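PDB 4GF0: glutathione S-transferase from Sulfitobacter, which binds glutathione and, as a member of the glutathione S-transferase family, probably catalyses its conjugation to electrophilic substrates. Local coordinates for residues P152-E157 / L161-L166. Sequence-based numbering, arbitrary orientation.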
ATOM      1  N   PRO A 152       8.501   8.683  20.397  1.00 20.88           N
ATOM      2  CA  PRO A 152       7.144   8.184  20.663  1.00 19.81           C
ATOM      3  C   PRO A 152       6.350   7.877  19.402  1.00 17.87           C
ATOM      4  O   PRO A 152       5.453   7.029  19.454  1.00 17.12           O
ATOM      5  CB  PRO A 152       6.479   9.342  21.421  1.00 25.20           C
ATOM      6  CG  PRO A 152       7.259  10.558  21.013  1.00 23.81           C
ATOM      7  CD  PRO A 152       8.675  10.071  20.863  1.00 26.60           C
ATOM      8  N   TYR A 153       6.686   8.536  18.293  1.00 17.20           N
ATOM      9  CA  TYR A 153       5.981   8.327  17.027  1.00 15.57           C
ATOM     10  C   TYR A 153       6.858   7.524  16.091  1.00 15.49           C
ATOM     11  O   TYR A 153       7.990   7.207  16.435  1.00 16.77           O
ATOM     12  CB  TYR A 153       5.620   9.670  16.385  1.00 16.16           C
ATOM     13  CG  TYR A 153       4.663  10.475  17.227  1.00 15.36           C
ATOM     14  CD1 TYR A 153       3.360  10.045  17.440  1.00 18.07           C
ATOM     15  CD2 TYR A 153       5.069  11.657  17.830  1.00 16.55           C
ATOM     16  CE1 TYR A 153       2.481  10.787  18.233  1.00 16.62           C
ATOM     17  CE2 TYR A 153       4.200  12.397  18.617  1.00 19.35           C
ATOM     18  CZ  TYR A 153       2.908  11.963  18.807  1.00 18.16           C
ATOM     19  OH  TYR A 153       2.057  12.711  19.599  1.00 16.40           O
ATOM     20  N   VAL A 154       6.359   7.213  14.901  1.00 14.26           N
ATOM     21  CA  VAL A 154       7.152   6.400  13.975  1.00 15.66           C
ATOM     22  C   VAL A 154       8.545   6.981  13.703  1.00 16.47           C
ATOM     23  O   VAL A 154       9.545   6.282  13.793  1.00 19.88           O
ATOM     24  CB  VAL A 154       6.400   6.166  12.656  1.00 16.36           C
ATOM     25  CG1 VAL A 154       7.329   5.527  11.610  1.00 16.46           C
ATOM     26  CG2 VAL A 154       5.187   5.294  12.906  1.00 17.14           C
ATOM     27  N   LEU A 155       8.610   8.273  13.406  1.00 15.31           N
ATOM     28  CA  LEU A 155       9.894   8.896  13.092  1.00 18.48           C
ATOM     29  C   LEU A 155      10.635   9.399  14.319  1.00 23.26           C
ATOM     30  O   LEU A 155      11.702  10.006  14.194  1.00 25.41           O
ATOM     31  CB  LEU A 155       9.691  10.058  12.138  1.00 15.55           C
ATOM     32  CG  LEU A 155       9.152   9.621  10.777  1.00 17.98           C
ATOM     33  CD1 LEU A 155       8.873  10.840   9.950  1.00 17.27           C
ATOM     34  CD2 LEU A 155      10.154   8.718  10.070  1.00 19.31           C
ATOM     35  N   GLY A 156      10.077   9.151  15.500  1.00 18.36           N
ATOM     36  CA  GLY A 156      10.691   9.618  16.734  1.00 19.71           C
ATOM     37  C   GLY A 156       9.908  10.780  17.311  1.00 21.91           C
ATOM     38  O   GLY A 156       8.704  10.663  17.554  1.00 18.92           O
ATOM     39  N   GLU A 157      10.581  11.908  17.511  1.00 22.82           N
ATOM     40  CA  GLU A 157       9.933  13.123  18.005  1.00 27.04           C
ATOM     41  C   GLU A 157       8.803  13.612  17.091  1.00 21.77           C
ATOM     42  O   GLU A 157       7.770  14.086  17.569  1.00 23.57           O
ATOM     43  CB  GLU A 157      10.972  14.240  18.196  1.00 29.89           C
ATOM     44  CG  GLU A 157      10.374  15.641  18.364  1.00 34.66           C
ATOM     45  CD  GLU A 157      11.432  16.738  18.472  1.00 43.13           C
ATOM     46  OE1 GLU A 157      12.622  16.411  18.672  1.00 46.63           O
ATOM     47  OE2 GLU A 157      11.070  17.933  18.353  1.00 42.68           O
ATOM     48  N   LEU A 161       2.629  11.157   8.558  1.00 10.22           N
ATOM     49  CA  LEU A 161       1.571  10.322   7.992  1.00  8.62           C
ATOM     50  C   LEU A 161       1.580   8.874   8.458  1.00 10.55           C
ATOM     51  O   LEU A 161       0.538   8.219   8.435  1.00 11.59           O
ATOM     52  CB  LEU A 161       1.645  10.303   6.464  1.00 10.79           C
ATOM     53  CG  LEU A 161       1.435  11.618   5.731  1.00 15.50           C
ATOM     54  CD1 LEU A 161       1.561  11.295   4.241  1.00  9.37           C
ATOM     55  CD2 LEU A 161       0.057  12.225   6.059  1.00 12.04           C
ATOM     56  N   ALA A 162       2.736   8.359   8.866  1.00 12.65           N
ATOM     57  CA  ALA A 162       2.792   6.963   9.277  1.00 11.94           C
ATOM     58  C   ALA A 162       1.997   6.741  10.556  1.00 14.86           C
ATOM     59  O   ALA A 162       1.497   5.647  10.801  1.00 13.25           O
ATOM     60  CB  ALA A 162       4.233   6.489   9.452  1.00 11.80           C
ATOM     61  N   ASP A 163       1.860   7.791  11.362  1.00 11.60           N
ATOM     62  CA  ASP A 163       1.248   7.664  12.680  1.00 15.63           C
ATOM     63  C   ASP A 163      -0.268   7.404  12.686  1.00 14.07           C
ATOM     64  O   ASP A 163      -0.714   6.486  13.373  1.00 13.75           O
ATOM     65  CB  ASP A 163       1.658   8.837  13.574  1.00 14.34           C
ATOM     66  CG  ASP A 163       3.156   8.880  13.791  1.00 12.83           C
ATOM     67  OD1 ASP A 163       3.697   7.862  14.282  1.00 15.83           O
ATOM     68  OD2 ASP A 163       3.791   9.907  13.439  1.00 15.65           O
ATOM     69  N   PRO A 164      -1.059   8.178  11.921  1.00 13.98           N
ATOM     70  CA  PRO A 164      -2.483   7.819  11.884  1.00 14.12           C
ATOM     71  C   PRO A 164      -2.700   6.420  11.330  1.00 12.39           C
ATOM     72  O   PRO A 164      -3.564   5.689  11.803  1.00 13.91           O
ATOM     73  CB  PRO A 164      -3.068   8.825  10.890  1.00 12.13           C
ATOM     74  CG  PRO A 164      -2.176  10.005  11.004  1.00 18.80           C
ATOM     75  CD  PRO A 164      -0.803   9.448  11.209  1.00 12.87           C
ATOM     76  N   TYR A 165      -1.921   6.073  10.313  1.00 13.38           N
ATOM     77  CA  TYR A 165      -1.978   4.754   9.706  1.00 13.16           C
ATOM     78  C   TYR A 165      -1.673   3.683  10.754  1.00 13.80           C
ATOM     79  O   TYR A 165      -2.445   2.729  10.917  1.00 12.26           O
ATOM     80  CB  TYR A 165      -0.982   4.680   8.536  1.00  9.19           C
ATOM     81  CG  TYR A 165      -1.353   3.735   7.421  1.00 10.73           C
ATOM     82  CD1 TYR A 165      -2.159   2.621   7.650  1.00 14.20           C
ATOM     83  CD2 TYR A 165      -0.873   3.943   6.137  1.00 12.78           C
ATOM     84  CE1 TYR A 165      -2.492   1.741   6.608  1.00 12.20           C
ATOM     85  CE2 TYR A 165      -1.202   3.088   5.100  1.00 16.29           C
ATOM     86  CZ  TYR A 165      -2.000   1.990   5.336  1.00 13.61           C
ATOM     87  OH  TYR A 165      -2.296   1.155   4.282  1.00 12.42           O
ATOM     88  N   LEU A 166      -0.575   3.847  11.490  1.00 11.75           N
ATOM     89  CA  LEU A 166      -0.175   2.844  12.483  1.00 15.63           C
ATOM     90  C   LEU A 166      -1.174   2.777  13.624  1.00 12.76           C
ATOM     91  O   LEU A 166      -1.487   1.702  14.121  1.00 14.12           O
ATOM     92  CB  LEU A 166       1.222   3.150  13.030  1.00 15.07           C
ATOM     93  CG  LEU A 166       1.748   2.152  14.062  1.00 14.96           C
ATOM     94  CD1 LEU A 166       1.922   0.774  13.425  1.00 14.41           C
ATOM     95  CD2 LEU A 166       3.066   2.670  14.630  1.00 15.39           C
TER
HETATM   96  O   HOH W   1       6.269   9.888  12.696  1.00 15.69           O
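Val154 and Asp163 bring the two backbones nearest, their CA atoms 6.2 Å apart, where a type I beta turn from Tyr153 to Gly156 faces the N-terminal part of helix 162-170. Tyr153 and Gly156 close the turn with reciprocal backbone N-to-O bonds. Asp163 carries the contact: with CG anti to its carbonyl carbon (chi1 -61°), the carboxylate reaches the turn, and OD1 takes the Val154 N-H on its syn lone pair, 2.8 Å away and nearly straight (171°). OD2 accepts a hydrogen bond from a water, its oxygen 2.6 Å away, that in turn accepts the Leu155 N-H, and is also bonded by Ser160 N, so three donors grip this buried carboxylate. The Tyr153 side chain crosses that of Asp163 at about a right angle, its CB 3.4 Å from Asp163 OD1 and its ring plane turned 60° from the carboxylate, while its hydroxyl bonds Arg196. Next to OD1, Val154 CG2 rests 3.8 Å from Ala162 CB and equally near Leu166 CD2. An alanine in place of Asp163 would probably leave the N-H groups of Val154 and Ser160 without their acceptor, the apolar contacts of Val154 remaining. The Ser160 N to Asp163 OD2 bond in Ser-Leu-Ala-Asp, with Ser160 OG on Ala162 N, is consistent with the N-capping box of the glutathione S-transferase C-terminal domain, here also tying the preceding loop to the helix whose Tyr165 touches glutathione.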